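Local atomic coordinates of cysteine synthase 3 (Entamoeba histolytica, PDB entry 6KR5), a protein that probably makes L-cysteine from O-acetyl-L-serine and sulfide with the help of pyridoxal 5'-phosphate, as an O-acetylserine sulfhydrylase of the fold-type II family. Residues K148-P151 against N152-F155; G138-A141 against K142-L146; Y67-K71 against D72-K76; D244-K248 against E249-E253. All blocks are in the same frame, centred on the assembly; numbering follows the deposited sequence.

Contact 1 of 4, residues K148-P151 against N152-F155; sequences KQHP and NKYF
H150 and Y154 meet across a tight turn, and their side chains form its closely packed part. H150 CB sits over one face of the Y154 ring, 3.8 Å from the ring centroid and 16° off the normal, a CH-pi contact displaced toward the rim. Beyond CB the imidazole slants across the phenol, its CD2 lying 3.6 Å from Y154 CE2. The two ring planes are inclined at 49°, so the pair is neither a parallel stack nor edge-to-face. Y154 reaches this place because its CG stands beside the backbone N and anti to the carbonyl carbon (chi1 -73°), which swings the ring back toward the helix end. A flat ring suits this position, since it can accept a methylene on its face.

The backbone side is looser. Y154 N gives H150 O only a weak hydrogen bond of 3.4 Å, and a water fills in, donating to H150 O at 3.2 Å and to Y154 O at 3.1 Å. P151 and N152 turn the chain at the exposed corner, where a rigid proline ring and a polar amide are at ease. K153 runs extended beside H150, its amine reaching only a long, weak ion pair with E80. H150 is the first residue to leave helical geometry after helix 135-149, and four residues on the chain enters strand 154-156, an edge strand, within this chain, of the four-stranded parallel sheet, where Y154 packs on E80 and I82.

Contact 2 of 4, residues G138-A141 against K142-L146; sequences GAIA and KYEEL
The Y143 ring is the flat group at this turn of helix, and the carbonyl oxygen I140 O lies at its edge, near the ring plane. Other parts of the fold meet the same side chain: Y143 touches V107, I82, A84 and P156, residues of three strands of the four-stranded parallel sheet. The motif is one face of an amphipathic alpha-helix, 135-149, laid against that sheet as in the alpha/beta layers of fold-type II pyridoxal-phosphate enzymes. With CG anti to the backbone N (chi1 171°), the phenol is carried away from the preceding turn onto the strands.

Four successive i to i+4 bonds join the segments. Y143 N to A139 O is 2.8 Å and E144 N to I140 O is 2.9 Å, the latter nearly straight at 169°. A139, small and buried, lets the helix come close to P109 and S130; buried L146 supplies a larger apolar surface to V107 and V128.

The outer face suits other residues. I140 and A141 are exposed, and I140 CG2 lies 4.3 Å from E144 CG, a modest contact one turn apart. E144 CG stands beside its own backbone N (chi1 -64°), which brings it 3.3 Å from I140 O. K142, at the margin of the buried face, touches V107 and V128. Three residues on from K142, E145 completes a salt bridge, K142 NZ to E145 OE2, at 3.6 Å.

Contact 3 of 4, residues Y67-K71 against D72-K76; sequences YQAIK and DGRLK
Q68 and D72, one helical turn apart, are joined twice. D72 N closes the regular i to i+4 bond to Q68 O, and Q68 NE2 donates to D72 OD1 at 2.9 Å. D72 OD1 lies in the amide plane of Q68, but the amide meets its syn side 34° out of the carboxylate plane. The bend of Q68 at chi2 (67°) turns its amide toward the acid.

The other carboxylate oxygen, D72 OD2, takes R74 NH2 at 2.8 Å from above the carboxylate plane, in a salt bridge that is almost straight, 173°. R74 bends at chi3 to lay one guanidinium face over A69 CA, with Q68 CG at the edge; D164 is a second acidic partner of NH2.

Further out, the backbone positions these groups. G73 has positive phi and ends the helix in a Schellman motif: G73 N bonds to I70 O at 3.1 Å, and R74 N weakly to A69 O at 2.9 Å, an oxygen that also accepts L75 N. Glycine fits because a side chain here would jam against the preceding carbonyl.

The reversal folds L75 back, CB 3.8 Å from A69 CB and CD2 3.9 Å from I70 CG1. The end of helix 58-72 and the loop after it thus set A69, R74 and L75 against F155 of strand 154-156, while I70 and L75 pack on Y102.

Contact 4 of 4, residues D244-K248 against E249-E253; sequences DIYKK and EVVDE
Y246 and V251 bracket two overlapping beta-turns, each closed by an i to i+3 backbone bond, in the connection from strand 212-218 to strand 253-257 of the six-stranded sheet of this fold-type II enzyme. V250 N donates to K247 O at 3.0 Å and V251 N to K248 O at 3.1 Å; both donors stand above the carbonyl planes, off the lone pairs.

Among apolar contacts, V251 sets its CG2 branch against the hydroxyl end of Y246, 3.7 Å from CZ, with the two side chains at about a right angle. Held beside the backbone N, CG2 comes within 3.3 Å of Y246 OH. V250 CG2 rests 3.9 Å from K247 CB. Both valines also touch I198 of helix 195-207, a place that suits compact apolar side chains. The Y246 side chain lies about 8 Å from the bound pyridoxal-5'-phosphate.

Charged groups occupy the outer side. K247 is committed to E202, its salt-bridge partner on helix 195-207. K248 NZ and E249 OE1 are 4.4 Å apart, beyond a salt bridge, so any attraction is probably diffuse. E249 CG lies between the backbone N and the carbonyl carbon (chi1 67°), and a bend at chi2 folds the carboxylate back until OE2 lies 3.6 Å from K247 CB.

Overall arrangement
From the N terminus, contact 3 comes first, closing the C-terminal end of helix 58-72 before strand 80-84. Contact 2 follows within helix 135-149, and contact 1 closes the turn from that helix into strand 154-156. Contact 4 comes last, in the connection leading to strand 253-257. All four are in series: none nests within or crosses another. In space, contact 1 joins contacts 2 and 3, since F155 CZ touches A69 CB of contact 3 at 3.5 Å and Y154 CD2 lies 4.0 Å from L146 O of contact 2. Together they gather two helices around the four-stranded sheet. Contact 4 belongs with the six-stranded sheet, its centre about 32 Å from that of contact 1.

Contact 1 of 4, residues K148-P151 against N152-F155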
loop_
_atom_site.group_PDB
_atom_site.type_symbol
_atom_site.label_atom_id
_atom_site.label_comp_id
_atom_site.label_asym_id
_atom_site.label_seq_id
_atom_site.Cartn_x
_atom_site.Cartn_y
_atom_site.Cartn_z
ATOM N N LYS B 148 17.595 -24.291 19.231
ATOM C CA LYS B 148 18.385 -25.111 20.147
ATOM C C LYS B 148 19.853 -24.706 20.138
ATOM O O LYS B 148 20.536 -24.841 21.160
ATOM C CB LYS B 148 18.237 -26.591 19.791
ATOM N N GLN B 149 20.354 -24.212 19.003
ATOM C CA GLN B 149 21.730 -23.748 18.900
ATOM C C GLN B 149 21.928 -22.345 19.462
ATOM O O GLN B 149 23.076 -21.929 19.648
ATOM C CB GLN B 149 22.193 -23.779 17.436
ATOM C CG GLN B 149 22.285 -25.178 16.825
ATOM C CD GLN B 149 22.432 -25.158 15.306
ATOM O OE1 GLN B 149 21.841 -24.320 14.618
ATOM N NE2 GLN B 149 23.222 -26.089 14.779
ATOM N N HIS B 150 20.850 -21.607 19.728
ATOM C CA HIS B 150 20.934 -20.231 20.223
ATOM C C HIS B 150 19.813 -19.991 21.223
ATOM O O HIS B 150 18.894 -19.197 20.986
ATOM C CB HIS B 150 20.880 -19.236 19.061
ATOM C CG HIS B 150 22.008 -19.395 18.087
ATOM N ND1 HIS B 150 23.309 -19.054 18.395
ATOM C CD2 HIS B 150 22.034 -19.876 16.821
ATOM C CE1 HIS B 150 24.085 -19.310 17.357
ATOM N NE2 HIS B 150 23.336 -19.807 16.389
ATOM N N PRO B 151 19.866 -20.662 22.375
ATOM C CA PRO B 151 18.746 -20.572 23.321
ATOM C C PRO B 151 18.593 -19.204 23.968
ATOM O O PRO B 151 17.463 -18.811 24.285
ATOM C CB PRO B 151 19.080 -21.655 24.356
ATOM C CG PRO B 151 20.565 -21.768 24.308
ATOM C CD PRO B 151 20.974 -21.487 22.890
ATOM N N ASN B 152 19.683 -18.462 24.167
ATOM C CA ASN B 152 19.613 -17.150 24.799
ATOM C C ASN B 152 19.718 -15.997 23.811
ATOM O O ASN B 152 19.260 -14.890 24.119
ATOM C CB ASN B 152 20.726 -17.008 25.842
ATOM C CG ASN B 152 20.760 -18.166 26.807
ATOM O OD1 ASN B 152 19.738 -18.532 27.384
ATOM N ND2 ASN B 152 21.934 -18.760 26.979
ATOM N N LYS B 153 20.297 -16.227 22.638
ATOM C CA LYS B 153 20.487 -15.140 21.690
ATOM C C LYS B 153 19.214 -14.817 20.920
ATOM O O LYS B 153 18.992 -13.654 20.559
ATOM C CB LYS B 153 21.607 -15.498 20.715
ATOM C CG LYS B 153 21.928 -14.427 19.694
ATOM C CD LYS B 153 22.843 -14.993 18.619
ATOM C CE LYS B 153 23.677 -13.909 17.973
ATOM N NZ LYS B 153 24.877 -14.470 17.290
ATOM N N TYR B 154 18.368 -15.805 20.666
ATOM C CA TYR B 154 17.206 -15.585 19.814
ATOM C C TYR B 154 15.955 -15.330 20.641
ATOM O O TYR B 154 15.675 -16.035 21.620
ATOM C CB TYR B 154 16.968 -16.774 18.886
ATOM C CG TYR B 154 17.957 -16.908 17.750
ATOM C CD1 TYR B 154 18.803 -15.864 17.409
ATOM C CD2 TYR B 154 18.035 -18.080 17.007
ATOM C CE1 TYR B 154 19.708 -15.988 16.366
ATOM C CE2 TYR B 154 18.930 -18.210 15.960
ATOM C CZ TYR B 154 19.765 -17.163 15.647
ATOM O OH TYR B 154 20.660 -17.292 14.613
ATOM N N PHE B 155 15.189 -14.324 20.220
ATOM C CA PHE B 155 13.854 -14.093 20.745
ATOM C C PHE B 155 12.846 -14.629 19.740
ATOM O O PHE B 155 12.786 -14.120 18.612
ATOM C CB PHE B 155 13.613 -12.611 20.998
ATOM C CG PHE B 155 12.180 -12.284 21.308
ATOM C CD1 PHE B 155 11.679 -12.472 22.588
ATOM C CD2 PHE B 155 11.330 -11.810 20.326
ATOM C CE1 PHE B 155 10.356 -12.182 22.877
ATOM C CE2 PHE B 155 10.010 -11.519 20.613
ATOM C CZ PHE B 155 9.521 -11.712 21.886
HETATM O O HOH W 1 15.690 -19.118 21.230
#

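Contact 2 of 4, residues G138-A141 against K142-L146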
loop_
_atom_site.group_PDB
_atom_site.type_symbol
_atom_site.label_atom_id
_atom_site.label_comp_id
_atom_site.label_asym_id
_atom_site.label_seq_id
_atom_site.Cartn_x
_atom_site.Cartn_y
_atom_site.Cartn_z
ATOM N N GLY B 138 10.737 -28.716 6.275
ATOM C CA GLY B 138 12.152 -28.387 6.314
ATOM C C GLY B 138 12.421 -27.062 7.003
ATOM O O GLY B 138 13.436 -26.903 7.687
ATOM N N ALA B 139 11.514 -26.094 6.838
ATOM C CA ALA B 139 11.690 -24.804 7.498
ATOM C C ALA B 139 11.472 -24.922 9.000
ATOM O O ALA B 139 12.250 -24.373 9.787
ATOM C CB ALA B 139 10.745 -23.764 6.893
ATOM N N ILE B 140 10.418 -25.634 9.418
ATOM C CA ILE B 140 10.203 -25.874 10.843
ATOM C C ILE B 140 11.395 -26.609 11.439
ATOM O O ILE B 140 11.870 -26.272 12.531
ATOM C CB ILE B 140 8.892 -26.653 11.072
ATOM C CG1 ILE B 140 7.683 -25.849 10.584
ATOM C CG2 ILE B 140 8.748 -27.028 12.543
ATOM C CD1 ILE B 140 7.128 -24.866 11.604
ATOM N N ALA B 141 11.910 -27.613 10.720
ATOM C CA ALA B 141 13.063 -28.359 11.217
ATOM C C ALA B 141 14.280 -27.456 11.378
ATOM O O ALA B 141 14.991 -27.530 12.388
ATOM C CB ALA B 141 13.382 -29.523 10.280
ATOM N N LYS B 142 14.538 -26.594 10.391
ATOM C CA LYS B 142 15.680 -25.691 10.483
ATOM C C LYS B 142 15.484 -24.670 11.596
ATOM O O LYS B 142 16.442 -24.298 12.283
ATOM C CB LYS B 142 15.902 -24.990 9.140
ATOM C CG LYS B 142 17.049 -23.995 9.146
ATOM C CD LYS B 142 18.380 -24.688 9.393
ATOM C CE LYS B 142 19.531 -23.699 9.345
ATOM N NZ LYS B 142 20.826 -24.322 9.743
ATOM N N TYR B 143 14.247 -24.201 11.782
ATOM C CA TYR B 143 13.963 -23.247 12.849
ATOM C C TYR B 143 14.257 -23.853 14.216
ATOM O O TYR B 143 14.939 -23.239 15.047
ATOM C CB TYR B 143 12.507 -22.788 12.760
ATOM C CG TYR B 143 12.042 -21.968 13.941
ATOM C CD1 TYR B 143 11.536 -22.586 15.079
ATOM C CD2 TYR B 143 12.106 -20.580 13.921
ATOM C CE1 TYR B 143 11.113 -21.851 16.163
ATOM C CE2 TYR B 143 11.670 -19.832 15.003
ATOM C CZ TYR B 143 11.185 -20.476 16.123
ATOM O OH TYR B 143 10.756 -19.758 17.213
ATOM N N GLU B 144 13.733 -25.059 14.469
ATOM C CA GLU B 144 13.930 -25.701 15.768
ATOM C C GLU B 144 15.405 -25.957 16.034
ATOM O O GLU B 144 15.877 -25.789 17.165
ATOM C CB GLU B 144 13.140 -27.008 15.837
ATOM C CG GLU B 144 11.630 -26.851 15.763
ATOM C CD GLU B 144 11.047 -26.116 16.959
ATOM O OE1 GLU B 144 11.752 -25.976 17.981
ATOM O OE2 GLU B 144 9.878 -25.677 16.878
ATOM N N GLU B 145 16.148 -26.365 15.004
ATOM C CA GLU B 145 17.586 -26.545 15.147
ATOM C C GLU B 145 18.264 -25.241 15.550
ATOM O O GLU B 145 19.161 -25.236 16.400
ATOM C CB GLU B 145 18.172 -27.084 13.842
ATOM C CG GLU B 145 19.685 -27.039 13.756
ATOM C CD GLU B 145 20.219 -27.870 12.605
ATOM O OE1 GLU B 145 19.935 -29.086 12.568
ATOM O OE2 GLU B 145 20.923 -27.310 11.740
ATOM N N LEU B 146 17.829 -24.122 14.966
ATOM C CA LEU B 146 18.438 -22.835 15.285
ATOM C C LEU B 146 18.133 -22.412 16.717
ATOM O O LEU B 146 19.014 -21.906 17.420
ATOM C CB LEU B 146 17.949 -21.773 14.304
ATOM C CG LEU B 146 18.625 -21.755 12.937
ATOM C CD1 LEU B 146 17.915 -20.764 12.021
ATOM C CD2 LEU B 146 20.090 -21.401 13.072
#

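Contact 3 of 4, residues Y67-K71 against D72-K76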
loop_
_atom_site.group_PDB
_atom_site.type_symbol
_atom_site.label_atom_id
_atom_site.label_comp_id
_atom_site.label_asym_id
_atom_site.label_seq_id
_atom_site.Cartn_x
_atom_site.Cartn_y
_atom_site.Cartn_z
ATOM N N TYR B 67 7.923 -4.452 20.207
ATOM C CA TYR B 67 7.853 -3.332 21.144
ATOM C C TYR B 67 7.653 -3.826 22.566
ATOM O O TYR B 67 8.354 -3.399 23.491
ATOM C CB TYR B 67 6.713 -2.404 20.741
ATOM C CG TYR B 67 6.650 -1.083 21.469
ATOM C CD1 TYR B 67 7.806 -0.403 21.826
ATOM C CD2 TYR B 67 5.429 -0.498 21.757
ATOM C CE1 TYR B 67 7.740 0.817 22.473
ATOM C CE2 TYR B 67 5.351 0.717 22.405
ATOM C CZ TYR B 67 6.507 1.371 22.762
ATOM O OH TYR B 67 6.429 2.588 23.404
ATOM N N GLN B 68 6.690 -4.724 22.761
ATOM C CA GLN B 68 6.429 -5.190 24.118
ATOM C C GLN B 68 7.605 -5.987 24.657
ATOM O O GLN B 68 7.937 -5.888 25.849
ATOM C CB GLN B 68 5.156 -6.028 24.159
ATOM C CG GLN B 68 4.663 -6.255 25.595
ATOM C CD GLN B 68 4.200 -4.964 26.249
ATOM O OE1 GLN B 68 3.408 -4.220 25.679
ATOM N NE2 GLN B 68 4.700 -4.688 27.450
ATOM N N ALA B 69 8.258 -6.779 23.799
ATOM C CA ALA B 69 9.405 -7.558 24.260
ATOM C C ALA B 69 10.536 -6.647 24.704
ATOM O O ALA B 69 11.211 -6.929 25.702
ATOM C CB ALA B 69 9.886 -8.517 23.171
ATOM N N ILE B 70 10.756 -5.541 23.989
ATOM C CA ILE B 70 11.775 -4.586 24.414
ATOM C C ILE B 70 11.395 -3.964 25.750
ATOM O O ILE B 70 12.214 -3.889 26.674
ATOM C CB ILE B 70 11.996 -3.511 23.339
ATOM C CG1 ILE B 70 12.642 -4.138 22.106
ATOM C CG2 ILE B 70 12.878 -2.409 23.886
ATOM C CD1 ILE B 70 12.641 -3.246 20.876
ATOM N N LYS B 71 10.139 -3.533 25.879
ATOM C CA LYS B 71 9.698 -2.888 27.114
ATOM C C LYS B 71 9.799 -3.834 28.305
ATOM O O LYS B 71 10.146 -3.407 29.415
ATOM C CB LYS B 71 8.265 -2.375 26.955
ATOM C CG LYS B 71 8.147 -1.175 26.019
ATOM C CD LYS B 71 6.797 -0.477 26.146
ATOM C CE LYS B 71 5.665 -1.354 25.642
ATOM N NZ LYS B 71 4.395 -0.586 25.513
ATOM N N ASP B 72 9.500 -5.119 28.096
ATOM C CA ASP B 72 9.527 -6.126 29.154
ATOM C C ASP B 72 10.927 -6.628 29.468
ATOM O O ASP B 72 11.103 -7.343 30.467
ATOM C CB ASP B 72 8.669 -7.332 28.768
ATOM C CG ASP B 72 7.191 -7.012 28.700
ATOM O OD1 ASP B 72 6.793 -5.874 29.022
ATOM O OD2 ASP B 72 6.426 -7.923 28.312
ATOM N N GLY B 73 11.914 -6.305 28.641
ATOM C CA GLY B 73 13.236 -6.869 28.815
ATOM C C GLY B 73 13.414 -8.255 28.245
ATOM O O GLY B 73 14.473 -8.861 28.442
ATOM N N ARG B 74 12.417 -8.784 27.533
ATOM C CA ARG B 74 12.572 -10.084 26.900
ATOM C C ARG B 74 13.424 -10.015 25.647
ATOM O O ARG B 74 13.983 -11.039 25.232
ATOM C CB ARG B 74 11.207 -10.683 26.573
ATOM C CG ARG B 74 10.515 -11.256 27.797
ATOM C CD ARG B 74 9.132 -11.790 27.460
ATOM N NE ARG B 74 8.175 -10.712 27.245
ATOM C CZ ARG B 74 7.499 -10.527 26.115
ATOM N NH1 ARG B 74 7.661 -11.351 25.091
ATOM N NH2 ARG B 74 6.655 -9.521 26.018
ATOM N N LEU B 75 13.518 -8.835 25.042
ATOM C CA LEU B 75 14.428 -8.555 23.941
ATOM C C LEU B 75 15.384 -7.474 24.418
ATOM O O LEU B 75 14.943 -6.402 24.846
ATOM C CB LEU B 75 13.647 -8.103 22.701
ATOM C CG LEU B 75 14.387 -7.944 21.376
ATOM C CD1 LEU B 75 15.151 -9.196 20.982
ATOM C CD2 LEU B 75 13.396 -7.551 20.278
ATOM N N LYS B 76 16.683 -7.775 24.392
ATOM C CA LYS B 76 17.734 -6.903 24.888
ATOM C C LYS B 76 18.824 -6.768 23.839
ATOM O O LYS B 76 19.002 -7.665 23.011
ATOM C CB LYS B 76 18.345 -7.455 26.190
ATOM C CG LYS B 76 17.565 -7.076 27.443
ATOM C CD LYS B 76 17.938 -7.947 28.639
ATOM C CE LYS B 76 17.668 -9.421 28.372
ATOM N NZ LYS B 76 17.280 -10.143 29.623
HETATM O O HOH W 2 14.981 -4.509 26.544
#

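Contact 4 of 4, residues D244-K248 against E249-E253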
loop_
_atom_site.group_PDB
_atom_site.type_symbol
_atom_site.label_atom_id
_atom_site.label_comp_id
_atom_site.label_asym_id
_atom_site.label_seq_id
_atom_site.Cartn_x
_atom_site.Cartn_y
_atom_site.Cartn_z
ATOM N N ASP B 244 -2.801 -21.450 19.518
ATOM C CA ASP B 244 -2.811 -21.189 20.956
ATOM C C ASP B 244 -3.588 -19.920 21.297
ATOM O O ASP B 244 -4.140 -19.807 22.396
ATOM C CB ASP B 244 -1.378 -21.092 21.485
ATOM C CG ASP B 244 -0.713 -22.448 21.645
ATOM O OD1 ASP B 244 -1.420 -23.473 21.664
ATOM O OD2 ASP B 244 0.532 -22.485 21.766
ATOM N N ILE B 245 -3.648 -18.954 20.373
ATOM C CA ILE B 245 -4.384 -17.718 20.625
ATOM C C ILE B 245 -5.892 -17.944 20.570
ATOM O O ILE B 245 -6.659 -17.249 21.251
ATOM C CB ILE B 245 -3.937 -16.646 19.609
ATOM C CG1 ILE B 245 -2.533 -16.163 19.946
ATOM C CG2 ILE B 245 -4.922 -15.487 19.557
ATOM C CD1 ILE B 245 -1.897 -15.277 18.861
ATOM N N TYR B 246 -6.346 -18.881 19.741
ATOM C CA TYR B 246 -7.777 -19.071 19.540
ATOM C C TYR B 246 -8.480 -19.408 20.852
ATOM O O TYR B 246 -8.032 -20.276 21.609
ATOM C CB TYR B 246 -8.027 -20.178 18.517
ATOM C CG TYR B 246 -9.447 -20.176 18.006
ATOM C CD1 TYR B 246 -9.854 -19.261 17.049
ATOM C CD2 TYR B 246 -10.389 -21.071 18.502
ATOM C CE1 TYR B 246 -11.156 -19.244 16.577
ATOM C CE2 TYR B 246 -11.692 -21.056 18.041
ATOM C CZ TYR B 246 -12.065 -20.142 17.079
ATOM O OH TYR B 246 -13.354 -20.107 16.602
ATOM N N LYS B 247 -9.594 -18.721 21.104
ATOM C CA LYS B 247 -10.452 -18.961 22.268
ATOM C C LYS B 247 -11.869 -19.139 21.744
ATOM O O LYS B 247 -12.521 -18.152 21.401
ATOM C CB LYS B 247 -10.404 -17.805 23.256
ATOM C CG LYS B 247 -9.133 -17.613 24.008
ATOM C CD LYS B 247 -9.212 -16.287 24.759
ATOM C CE LYS B 247 -8.643 -16.386 26.156
ATOM N NZ LYS B 247 -8.813 -15.100 26.887
ATOM N N LYS B 248 -12.354 -20.384 21.712
ATOM C CA LYS B 248 -13.648 -20.657 21.095
ATOM C C LYS B 248 -14.778 -19.874 21.753
ATOM O O LYS B 248 -15.763 -19.533 21.083
ATOM C CB LYS B 248 -13.944 -22.158 21.147
ATOM C CG LYS B 248 -14.067 -22.706 22.556
ATOM C CD LYS B 248 -14.477 -24.168 22.537
ATOM C CE LYS B 248 -14.565 -24.728 23.950
ATOM N NZ LYS B 248 -13.309 -24.504 24.718
ATOM N N GLU B 249 -14.655 -19.569 23.049
ATOM C CA GLU B 249 -15.736 -18.877 23.744
ATOM C C GLU B 249 -15.912 -17.433 23.280
ATOM O O GLU B 249 -16.971 -16.853 23.527
ATOM C CB GLU B 249 -15.502 -18.921 25.252
ATOM C CG GLU B 249 -14.301 -18.136 25.728
ATOM C CD GLU B 249 -13.029 -18.972 25.815
ATOM O OE1 GLU B 249 -13.017 -20.125 25.324
ATOM O OE2 GLU B 249 -12.032 -18.467 26.379
ATOM N N VAL B 250 -14.915 -16.845 22.608
ATOM C CA VAL B 250 -15.044 -15.491 22.066
ATOM C C VAL B 250 -15.806 -15.480 20.751
ATOM O O VAL B 250 -16.372 -14.441 20.360
ATOM C CB VAL B 250 -13.642 -14.877 21.879
ATOM C CG1 VAL B 250 -13.691 -13.452 21.301
ATOM C CG2 VAL B 250 -12.897 -14.871 23.194
ATOM N N VAL B 251 -15.836 -16.609 20.053
ATOM C CA VAL B 251 -16.351 -16.683 18.689
ATOM C C VAL B 251 -17.788 -17.184 18.714
ATOM O O VAL B 251 -18.088 -18.206 19.343
ATOM C CB VAL B 251 -15.467 -17.596 17.826
ATOM C CG1 VAL B 251 -16.057 -17.769 16.436
ATOM C CG2 VAL B 251 -14.042 -17.045 17.769
ATOM N N ASP B 252 -18.670 -16.483 18.009
ATOM C CA ASP B 252 -20.083 -16.835 17.976
ATOM C C ASP B 252 -20.478 -17.685 16.780
ATOM O O ASP B 252 -21.482 -18.406 16.852
ATOM C CB ASP B 252 -20.925 -15.561 17.979
ATOM C CG ASP B 252 -20.713 -14.761 19.222
ATOM O OD1 ASP B 252 -20.976 -15.316 20.310
ATOM O OD2 ASP B 252 -20.238 -13.609 19.124
ATOM N N GLU B 253 -19.721 -17.625 15.691
ATOM C CA GLU B 253 -20.053 -18.353 14.476
ATOM C C GLU B 253 -18.770 -18.566 13.690
ATOM O O GLU B 253 -17.931 -17.662 13.617
ATOM C CB GLU B 253 -21.078 -17.587 13.627
ATOM C CG GLU B 253 -21.369 -18.205 12.262
ATOM C CD GLU B 253 -22.170 -17.281 11.359
ATOM O OE1 GLU B 253 -22.260 -16.072 11.671
ATOM O OE2 GLU B 253 -22.703 -17.761 10.335
#